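Local coordinates for flavin-dependent thymidylate synthase (Thermus thermophilus, PDB 6J61), which probably catalyses the reductive methylation of dUMP to dTMP, taking the methyl group from methylenetetrahydrofolate and using FAD and NADPH for the reduction, at residues K182-P187 and W191-Y196; A199-V204 and L210-F215; Y95-E100 and V151-A156. One frame throughout, in Å; residues are numbered along the deposited sequence.

Interaction 1. Residues K182-P187 and W191-Y196; sequences KLRLAP and WEIRQY. With PO4 (phosphate ion), chain F.
Arg184 and Ile193 meet because the arginine chain leaves with CG anti to its carbonyl carbon (chi1 -56°) and bends at chi2, while Ile193 carries CG1 anti to its own backbone N and reaches across with CD1. The methyl of CD1 lies over one face of the guanidinium and comes within 3.8 Å of Arg184 CD, the two side chains crossing obliquely. Arg194 uses the same first rotamer but is kinked at both chi2 and chi3, which folds its aliphatic part along the backbone carbonyls of the turn: Arg194 CG is 3.4 Å from Arg184 O. One face of its guanidinium lies against Pro187 CA. Its NH1 is hydrogen-bonded to Ala189 O, in the short linker between the segments. Behind these side chains the backbones approach closely, and Arg194 CA makes a CH...O contact of 3.2 Å with Arg184 O.

The contact forms the corner where helix 174-184 gives way to helix 191-207 in the ThyX fold. Arg184 is predicted to take part in ionising N3 of dUMP, and the neighbouring Leu183 touches bound FAD. Arg184 NE is hydrogen-bonded to His83, whereas Arg184 NH1 makes a weak but nearly straight bond (3.5 Å, 169°) to O1 of a phosphate ion, probably from the crystallisation liquor, which lies near the guanidinium plane. With Ile193 over one face and His83 at NE, the guanidinium is probably restrained in its rotation, as would suit its predicted role toward dUMP; the weakly held phosphate says little more.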
loop_
_atom_site.group_PDB
_atom_site.type_symbol
_atom_site.label_atom_id
_atom_site.label_comp_id
_atom_site.label_asym_id
_atom_site.label_seq_id
_atom_site.Cartn_x
_atom_site.Cartn_y
_atom_site.Cartn_z
ATOM N N LYS A 182 15.656 6.704 7.769
ATOM C CA LYS A 182 16.560 5.642 8.192
ATOM C C LYS A 182 17.342 5.102 7.000
ATOM O O LYS A 182 18.532 4.818 7.113
ATOM C CB LYS A 182 15.768 4.510 8.853
ATOM C CG LYS A 182 16.585 3.284 9.249
ATOM C CD LYS A 182 17.712 3.639 10.214
ATOM C CE LYS A 182 18.633 2.436 10.497
ATOM N NZ LYS A 182 19.853 2.799 11.289
ATOM N N LEU A 183 16.677 4.969 5.857
ATOM C CA LEU A 183 17.324 4.467 4.651
ATOM C C LEU A 183 18.143 5.507 3.893
ATOM O O LEU A 183 19.255 5.228 3.462
ATOM C CB LEU A 183 16.286 3.872 3.702
ATOM C CG LEU A 183 15.705 2.526 4.138
ATOM C CD1 LEU A 183 14.481 2.193 3.291
ATOM C CD2 LEU A 183 16.780 1.449 4.021
ATOM N N ARG A 184 17.602 6.708 3.737
ATOM C CA ARG A 184 18.302 7.743 2.998
ATOM C C ARG A 184 19.320 8.526 3.808
ATOM O O ARG A 184 20.106 9.304 3.258
ATOM C CB ARG A 184 17.287 8.678 2.363
ATOM C CG ARG A 184 16.319 7.931 1.485
ATOM C CD ARG A 184 17.041 7.179 0.375
ATOM N NE ARG A 184 16.114 6.316 -0.344
ATOM C CZ ARG A 184 16.438 5.567 -1.389
ATOM N NH1 ARG A 184 17.675 5.574 -1.851
ATOM N NH2 ARG A 184 15.522 4.800 -1.962
ATOM N N LEU A 185 19.305 8.331 5.117
ATOM C CA LEU A 185 20.268 8.994 5.979
ATOM C C LEU A 185 21.470 8.044 6.118
ATOM O O LEU A 185 22.576 8.460 6.437
ATOM C CB LEU A 185 19.631 9.287 7.339
ATOM C CG LEU A 185 19.644 10.729 7.862
ATOM C CD1 LEU A 185 19.751 11.727 6.725
ATOM C CD2 LEU A 185 18.382 10.975 8.681
ATOM N N ALA A 186 21.243 6.761 5.853
ATOM C CA ALA A 186 22.302 5.768 5.938
ATOM C C ALA A 186 23.408 6.135 4.971
ATOM O O ALA A 186 23.151 6.694 3.905
ATOM C CB ALA A 186 21.759 4.394 5.595
ATOM N N PRO A 187 24.661 5.819 5.330
ATOM C CA PRO A 187 25.803 6.132 4.460
ATOM C C PRO A 187 25.847 5.346 3.154
ATOM O O PRO A 187 26.672 5.626 2.293
ATOM C CB PRO A 187 27.019 5.874 5.359
ATOM C CG PRO A 187 26.523 4.845 6.337
ATOM C CD PRO A 187 25.112 5.306 6.638
ATOM N N TRP A 191 24.985 10.147 -1.858
ATOM C CA TRP A 191 25.183 11.450 -1.229
ATOM C C TRP A 191 24.098 12.491 -1.531
ATOM O O TRP A 191 23.591 13.143 -0.613
ATOM C CB TRP A 191 26.551 12.034 -1.626
ATOM C CG TRP A 191 26.905 13.302 -0.889
ATOM C CD1 TRP A 191 27.505 13.397 0.338
ATOM C CD2 TRP A 191 26.629 14.653 -1.298
ATOM N NE1 TRP A 191 27.613 14.718 0.719
ATOM C CE2 TRP A 191 27.085 15.508 -0.267
ATOM C CE3 TRP A 191 26.041 15.221 -2.432
ATOM C CZ2 TRP A 191 26.971 16.902 -0.339
ATOM C CZ3 TRP A 191 25.929 16.614 -2.502
ATOM C CH2 TRP A 191 26.393 17.434 -1.460
ATOM N N GLU A 192 23.747 12.662 -2.802
ATOM C CA GLU A 192 22.741 13.660 -3.159
ATOM C C GLU A 192 21.461 13.511 -2.349
ATOM O O GLU A 192 21.010 14.456 -1.696
ATOM C CB GLU A 192 22.392 13.595 -4.655
ATOM C CG GLU A 192 23.435 14.169 -5.614
ATOM C CD GLU A 192 24.788 13.506 -5.469
ATOM O OE1 GLU A 192 24.846 12.283 -5.211
ATOM O OE2 GLU A 192 25.797 14.211 -5.621
ATOM N N ILE A 193 20.877 12.320 -2.382
ATOM C CA ILE A 193 19.641 12.119 -1.666
ATOM C C ILE A 193 19.851 12.161 -0.149
ATOM O O ILE A 193 18.938 12.541 0.597
ATOM C CB ILE A 193 18.933 10.817 -2.124
ATOM C CG1 ILE A 193 17.494 10.817 -1.601
ATOM C CG2 ILE A 193 19.695 9.595 -1.653
ATOM C CD1 ILE A 193 16.566 9.875 -2.317
ATOM N N ARG A 194 21.047 11.813 0.318
ATOM C CA ARG A 194 21.288 11.880 1.758
ATOM C C ARG A 194 21.060 13.314 2.222
ATOM O O ARG A 194 20.407 13.549 3.238
ATOM C CB ARG A 194 22.720 11.467 2.117
ATOM C CG ARG A 194 23.050 10.029 1.820
ATOM C CD ARG A 194 23.803 9.403 2.985
ATOM N NE ARG A 194 25.050 10.090 3.285
ATOM C CZ ARG A 194 26.118 10.048 2.502
ATOM N NH1 ARG A 194 26.086 9.351 1.377
ATOM N NH2 ARG A 194 27.222 10.695 2.848
ATOM N N GLN A 195 21.596 14.268 1.460
ATOM C CA GLN A 195 21.474 15.682 1.788
ATOM C C GLN A 195 20.013 16.084 1.857
ATOM O O GLN A 195 19.627 16.860 2.721
ATOM C CB GLN A 195 22.220 16.551 0.758
ATOM C CG GLN A 195 23.688 16.166 0.548
ATOM C CD GLN A 195 24.369 15.689 1.833
ATOM O OE1 GLN A 195 24.411 16.406 2.834
ATOM N NE2 GLN A 195 24.894 14.462 1.807
ATOM N N TYR A 196 19.194 15.554 0.957
ATOM C CA TYR A 196 17.771 15.876 0.984
ATOM C C TYR A 196 17.137 15.287 2.238
ATOM O O TYR A 196 16.266 15.893 2.848
ATOM C CB TYR A 196 17.064 15.336 -0.268
ATOM C CG TYR A 196 17.157 16.265 -1.450
ATOM C CD1 TYR A 196 16.260 17.332 -1.596
ATOM C CD2 TYR A 196 18.164 16.107 -2.409
ATOM C CE1 TYR A 196 16.368 18.223 -2.671
ATOM C CE2 TYR A 196 18.277 16.983 -3.482
ATOM C CZ TYR A 196 17.381 18.039 -3.603
ATOM O OH TYR A 196 17.523 18.931 -4.637
HETATM P P PO4 F . 18.069 3.144 -5.525
HETATM O O1 PO4 F . 18.951 3.772 -4.502
HETATM O O2 PO4 F . 18.827 2.096 -6.255
HETATM O O3 PO4 F . 17.603 4.180 -6.479
HETATM O O4 PO4 F . 16.896 2.529 -4.860
#

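Interaction 2. Residues A199-V204 and L210-F215; sequences AIAEIV and LAWAAF
The indole of Trp212, on helix 209-220, packs against Ala201 and Val204 of helix 191-207, at the corner between two consecutive helices of the ThyX fold. The contact across the corner is wholly apolar between side chains, and all three participants are buried. Ala201 and Val204 are about one helical turn apart, so both present themselves to the same ring: Val204 CG1 stands 3.9 Å from Trp212 CE3, with the two side chains crossing at about a right angle.

Backbone-to-ring packing is the second element. Ala201 O lies 3.8 Å above one face of the Trp212 indole and Phe215 CD2 approaches the opposite face from within the tryptophan's own helix, so that the two faces have a neighbour each, both offset toward the rim. Trp212 attains this position with CG anti to the backbone N (chi1 175°), which projects the indole from helix 209-220 toward its neighbour.

Outside the pair, Val204 also packs on Leu177 of helix 174-184, while Phe215 stacks with Phe178 of that helix; the corner is thus closed against a third helix. While the carbonyl of Ala201 lies over the face, its methyl CB meets the end of the benzo ring, 3.5 Å from Trp212 CH2.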
loop_
_atom_site.group_PDB
_atom_site.type_symbol
_atom_site.label_atom_id
_atom_site.label_comp_id
_atom_site.label_asym_id
_atom_site.label_seq_id
_atom_site.Cartn_x
_atom_site.Cartn_y
_atom_site.Cartn_z
ATOM N N ALA A 199 17.888 17.531 5.198
ATOM C CA ALA A 199 17.006 18.682 5.212
ATOM C C ALA A 199 15.682 18.300 5.875
ATOM O O ALA A 199 15.206 18.969 6.795
ATOM C CB ALA A 199 16.764 19.149 3.789
ATOM N N ILE A 200 15.091 17.213 5.402
ATOM C CA ILE A 200 13.825 16.761 5.938
ATOM C C ILE A 200 13.933 16.438 7.419
ATOM O O ILE A 200 13.076 16.829 8.215
ATOM C CB ILE A 200 13.321 15.530 5.159
ATOM C CG1 ILE A 200 12.966 15.964 3.738
ATOM C CG2 ILE A 200 12.121 14.896 5.861
ATOM C CD1 ILE A 200 12.412 14.866 2.889
ATOM N N ALA A 201 14.995 15.727 7.780
ATOM C CA ALA A 201 15.219 15.343 9.166
ATOM C C ALA A 201 15.187 16.596 10.040
ATOM O O ALA A 201 14.556 16.623 11.107
ATOM C CB ALA A 201 16.563 14.640 9.291
ATOM N N GLU A 202 15.858 17.641 9.576
ATOM C CA GLU A 202 15.889 18.885 10.324
ATOM C C GLU A 202 14.475 19.414 10.566
ATOM O O GLU A 202 14.124 19.789 11.685
ATOM C CB GLU A 202 16.707 19.933 9.576
ATOM C CG GLU A 202 17.370 20.927 10.492
ATOM C CD GLU A 202 18.346 20.262 11.450
ATOM O OE1 GLU A 202 19.341 19.666 10.970
ATOM O OE2 GLU A 202 18.111 20.330 12.679
ATOM N N ILE A 203 13.655 19.432 9.521
ATOM C CA ILE A 203 12.301 19.935 9.670
ATOM C C ILE A 203 11.490 19.079 10.624
ATOM O O ILE A 203 10.724 19.602 11.423
ATOM C CB ILE A 203 11.566 20.008 8.316
ATOM C CG1 ILE A 203 12.327 20.916 7.361
ATOM C CG2 ILE A 203 10.171 20.567 8.509
ATOM C CD1 ILE A 203 11.741 20.938 5.977
ATOM N N VAL A 204 11.658 17.765 10.553
ATOM C CA VAL A 204 10.905 16.878 11.429
ATOM C C VAL A 204 11.352 17.033 12.886
ATOM O O VAL A 204 10.524 17.048 13.803
ATOM C CB VAL A 204 11.034 15.395 10.958
ATOM C CG1 VAL A 204 10.390 14.447 11.955
ATOM C CG2 VAL A 204 10.355 15.232 9.609
ATOM N N LEU A 210 9.540 15.174 20.270
ATOM C CA LEU A 210 9.499 13.979 21.108
ATOM C C LEU A 210 9.654 12.735 20.234
ATOM O O LEU A 210 10.541 11.908 20.460
ATOM C CB LEU A 210 8.196 13.902 21.916
ATOM C CG LEU A 210 7.973 14.994 22.969
ATOM C CD1 LEU A 210 6.776 14.621 23.833
ATOM C CD2 LEU A 210 9.223 15.159 23.831
ATOM N N ALA A 211 8.797 12.612 19.224
ATOM C CA ALA A 211 8.857 11.471 18.327
ATOM C C ALA A 211 10.267 11.355 17.759
ATOM O O ALA A 211 10.835 10.258 17.671
ATOM C CB ALA A 211 7.858 11.636 17.205
ATOM N N TRP A 212 10.833 12.495 17.380
ATOM C CA TRP A 212 12.166 12.494 16.832
ATOM C C TRP A 212 13.180 12.010 17.871
ATOM O O TRP A 212 14.150 11.318 17.533
ATOM C CB TRP A 212 12.551 13.890 16.332
ATOM C CG TRP A 212 13.979 13.917 15.880
ATOM C CD1 TRP A 212 15.080 14.119 16.661
ATOM C CD2 TRP A 212 14.468 13.573 14.581
ATOM N NE1 TRP A 212 16.223 13.908 15.935
ATOM C CE2 TRP A 212 15.877 13.573 14.653
ATOM C CE3 TRP A 212 13.854 13.260 13.365
ATOM C CZ2 TRP A 212 16.683 13.270 13.554
ATOM C CZ3 TRP A 212 14.655 12.959 12.270
ATOM C CH2 TRP A 212 16.055 12.966 12.373
ATOM N N ALA A 213 12.969 12.380 19.131
ATOM C CA ALA A 213 13.893 11.958 20.172
ATOM C C ALA A 213 13.913 10.438 20.197
ATOM O O ALA A 213 14.976 9.825 20.214
ATOM C CB ALA A 213 13.463 12.498 21.524
ATOM N N ALA A 214 12.737 9.837 20.182
ATOM C CA ALA A 214 12.633 8.390 20.201
ATOM C C ALA A 214 13.290 7.794 18.955
ATOM O O ALA A 214 14.058 6.829 19.039
ATOM C CB ALA A 214 11.154 7.975 20.269
ATOM N N PHE A 215 12.974 8.366 17.800
ATOM C CA PHE A 215 13.536 7.883 16.547
ATOM C C PHE A 215 15.066 7.923 16.579
ATOM O O PHE A 215 15.732 6.968 16.208
ATOM C CB PHE A 215 13.020 8.725 15.372
ATOM C CG PHE A 215 13.555 8.296 14.046
ATOM C CD1 PHE A 215 13.153 7.086 13.477
ATOM C CD2 PHE A 215 14.510 9.064 13.383
ATOM C CE1 PHE A 215 13.703 6.640 12.267
ATOM C CE2 PHE A 215 15.067 8.624 12.164
ATOM C CZ PHE A 215 14.664 7.412 11.613
#

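Interaction 3. Residues Y95-E100 and V151-A156; sequences YSILKE and VAREMA
Tyr95 and Arg153 mark the closest approach of the two backbones, their CA atoms 6.7 Å apart, where an irregular chain passes the start of a short helix. Residues 95-100 contain no regular helix or strand; from Ser96 to Lys99 the backbone is extended. In 151-156 the helix begins at Arg153, with Ala152 in the N-cap position, and Ala152 O accepts from both Met155 N and Ala156 N. In the ThyX fold this joins the loop that follows strand 87-90 to helix 153-156, at the surface of the chain.

Arg153 supplies almost everything that crosses. Its CB points toward the loop, and the extended run from CG to NE carries NE to Tyr95 O; chi4 (-53°) then sets the guanidinium plane, with the carbonyl at its edge and Ile97 over a face. The hydrogen bond from Arg153 NE to Tyr95 O is short, 2.8 Å, but weak because it is bent (129°). The flat group therefore meets a polar partner at its edge and an apolar one over a face. Ile97 CG1 lies 3.4 Å above the plane of the Arg153 guanidinium, offset toward its rim.

The surroundings tie the contact to the cofactor site and the assembly. The Tyr95 side chain touches FAD, while Glu154 forms salt bridges with Arg94 of its own chain and Arg109 of a second subunit. Loop and helix also share a neighbour in Tyr143 of helix 132-148, on which both Ile97 and Ala156 pack. Over the guanidinium, Ile97 CG1 sits 3.6 Å from Arg153 CZ, and Ile97 CD1 reaches to 3.8 Å from Arg153 NH1.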
loop_
_atom_site.group_PDB
_atom_site.type_symbol
_atom_site.label_atom_id
_atom_site.label_comp_id
_atom_site.label_asym_id
_atom_site.label_seq_id
_atom_site.Cartn_x
_atom_site.Cartn_y
_atom_site.Cartn_z
ATOM N N TYR A 95 3.340 18.195 -20.543
ATOM C CA TYR A 95 2.587 19.431 -20.773
ATOM C C TYR A 95 3.480 20.671 -20.699
ATOM O O TYR A 95 3.547 21.468 -21.640
ATOM C CB TYR A 95 1.469 19.569 -19.736
ATOM C CG TYR A 95 0.562 18.363 -19.631
ATOM C CD1 TYR A 95 1.036 17.148 -19.126
ATOM C CD2 TYR A 95 -0.774 18.437 -20.028
ATOM C CE1 TYR A 95 0.197 16.033 -19.017
ATOM C CE2 TYR A 95 -1.620 17.329 -19.925
ATOM C CZ TYR A 95 -1.130 16.132 -19.419
ATOM O OH TYR A 95 -1.966 15.038 -19.310
ATOM N N SER A 96 4.163 20.820 -19.567
ATOM C CA SER A 96 5.048 21.954 -19.324
ATOM C C SER A 96 6.399 21.879 -20.049
ATOM O O SER A 96 6.913 20.796 -20.347
ATOM C CB SER A 96 5.298 22.098 -17.815
ATOM O OG SER A 96 4.084 22.285 -17.107
ATOM N N ILE A 97 6.952 23.051 -20.345
ATOM C CA ILE A 97 8.257 23.142 -20.982
ATOM C C ILE A 97 9.239 23.069 -19.809
ATOM O O ILE A 97 8.992 23.663 -18.754
ATOM C CB ILE A 97 8.440 24.491 -21.735
ATOM C CG1 ILE A 97 7.477 24.566 -22.919
ATOM C CG2 ILE A 97 9.882 24.632 -22.232
ATOM C CD1 ILE A 97 7.643 25.819 -23.755
ATOM N N LEU A 98 10.338 22.341 -19.982
ATOM C CA LEU A 98 11.308 22.193 -18.905
ATOM C C LEU A 98 12.365 23.297 -18.804
ATOM O O LEU A 98 13.008 23.688 -19.786
ATOM C CB LEU A 98 11.966 20.815 -19.002
ATOM C CG LEU A 98 10.936 19.682 -19.009
ATOM C CD1 LEU A 98 11.640 18.350 -19.160
ATOM C CD2 LEU A 98 10.112 19.719 -17.727
ATOM N N LYS A 99 12.520 23.790 -17.580
ATOM C CA LYS A 99 13.454 24.849 -17.252
ATOM C C LYS A 99 14.870 24.306 -17.386
ATOM O O LYS A 99 15.135 23.163 -17.034
ATOM C CB LYS A 99 13.175 25.307 -15.825
ATOM C CG LYS A 99 13.672 26.690 -15.469
ATOM C CD LYS A 99 13.089 27.147 -14.128
ATOM C CE LYS A 99 11.566 27.281 -14.201
ATOM N NZ LYS A 99 10.967 27.755 -12.919
ATOM N N GLU A 100 15.781 25.119 -17.907
ATOM C CA GLU A 100 17.162 24.678 -18.086
ATOM C C GLU A 100 17.971 24.731 -16.791
ATOM O O GLU A 100 18.956 25.474 -16.686
ATOM C CB GLU A 100 17.877 25.519 -19.143
ATOM C CG GLU A 100 19.252 24.966 -19.464
ATOM C CD GLU A 100 20.097 25.911 -20.267
ATOM O OE1 GLU A 100 19.687 26.268 -21.389
ATOM O OE2 GLU A 100 21.178 26.296 -19.772
ATOM N N VAL A 151 8.290 19.553 -32.707
ATOM C CA VAL A 151 8.263 18.263 -32.019
ATOM C C VAL A 151 7.554 18.415 -30.683
ATOM O O VAL A 151 7.819 19.360 -29.943
ATOM C CB VAL A 151 9.684 17.733 -31.751
ATOM C CG1 VAL A 151 9.607 16.395 -31.029
ATOM C CG2 VAL A 151 10.451 17.591 -33.060
ATOM N N ALA A 152 6.658 17.484 -30.374
ATOM C CA ALA A 152 5.909 17.535 -29.120
ATOM C C ALA A 152 6.806 17.486 -27.878
ATOM O O ALA A 152 7.816 16.767 -27.840
ATOM C CB ALA A 152 4.892 16.400 -29.076
ATOM N N ARG A 153 6.417 18.257 -26.864
ATOM C CA ARG A 153 7.157 18.328 -25.612
ATOM C C ARG A 153 7.472 16.941 -25.065
ATOM O O ARG A 153 8.632 16.584 -24.861
ATOM C CB ARG A 153 6.354 19.094 -24.562
ATOM C CG ARG A 153 5.869 20.465 -24.992
ATOM C CD ARG A 153 5.688 21.367 -23.771
ATOM N NE ARG A 153 4.761 22.475 -23.996
ATOM C CZ ARG A 153 4.841 23.341 -25.003
ATOM N NH1 ARG A 153 5.814 23.240 -25.902
ATOM N NH2 ARG A 153 3.946 24.315 -25.113
ATOM N N GLU A 154 6.423 16.163 -24.828
ATOM C CA GLU A 154 6.559 14.817 -24.289
ATOM C C GLU A 154 7.699 14.016 -24.908
ATOM O O GLU A 154 8.332 13.199 -24.237
ATOM C CB GLU A 154 5.254 14.053 -24.476
ATOM C CG GLU A 154 4.800 13.951 -25.923
ATOM C CD GLU A 154 3.766 12.862 -26.117
ATOM O OE1 GLU A 154 2.787 12.823 -25.338
ATOM O OE2 GLU A 154 3.935 12.046 -27.049
ATOM N N MET A 155 7.952 14.236 -26.191
ATOM C CA MET A 155 9.016 13.516 -26.874
ATOM C C MET A 155 10.318 14.282 -26.809
ATOM O O MET A 155 11.386 13.693 -26.630
ATOM C CB MET A 155 8.664 13.279 -28.345
ATOM C CG MET A 155 7.808 12.062 -28.621
ATOM S SD MET A 155 7.843 11.654 -30.379
ATOM C CE MET A 155 9.376 10.719 -30.455
ATOM N N ALA A 156 10.222 15.596 -26.964
ATOM C CA ALA A 156 11.395 16.459 -26.954
ATOM C C ALA A 156 12.277 16.306 -25.720
ATOM O O ALA A 156 13.496 16.166 -25.830
ATOM C CB ALA A 156 10.963 17.905 -27.108
#

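Overall arrangement
Interactions 1 and 2 are neighbours that share helix 191-207: the first joins its beginning to the end of helix 174-184, the second its later turns to helix 209-220. They touch directly, Leu185 CD2 lying 4.1 Å from Ala201 CB. Interaction 2 is buried and apolar, as suits helix packing within the core, whereas interaction 1 is partly buried, mixes aliphatic and polar contacts and includes the predicted active-site arginine. Interaction 3 lies apart at the surface, its centre about 30 Å from that of interaction 1, and combines a weak polar bond with packing over a guanidinium. Both 1 and 3 include FAD-touching residues; each FAD site is built from three subunits.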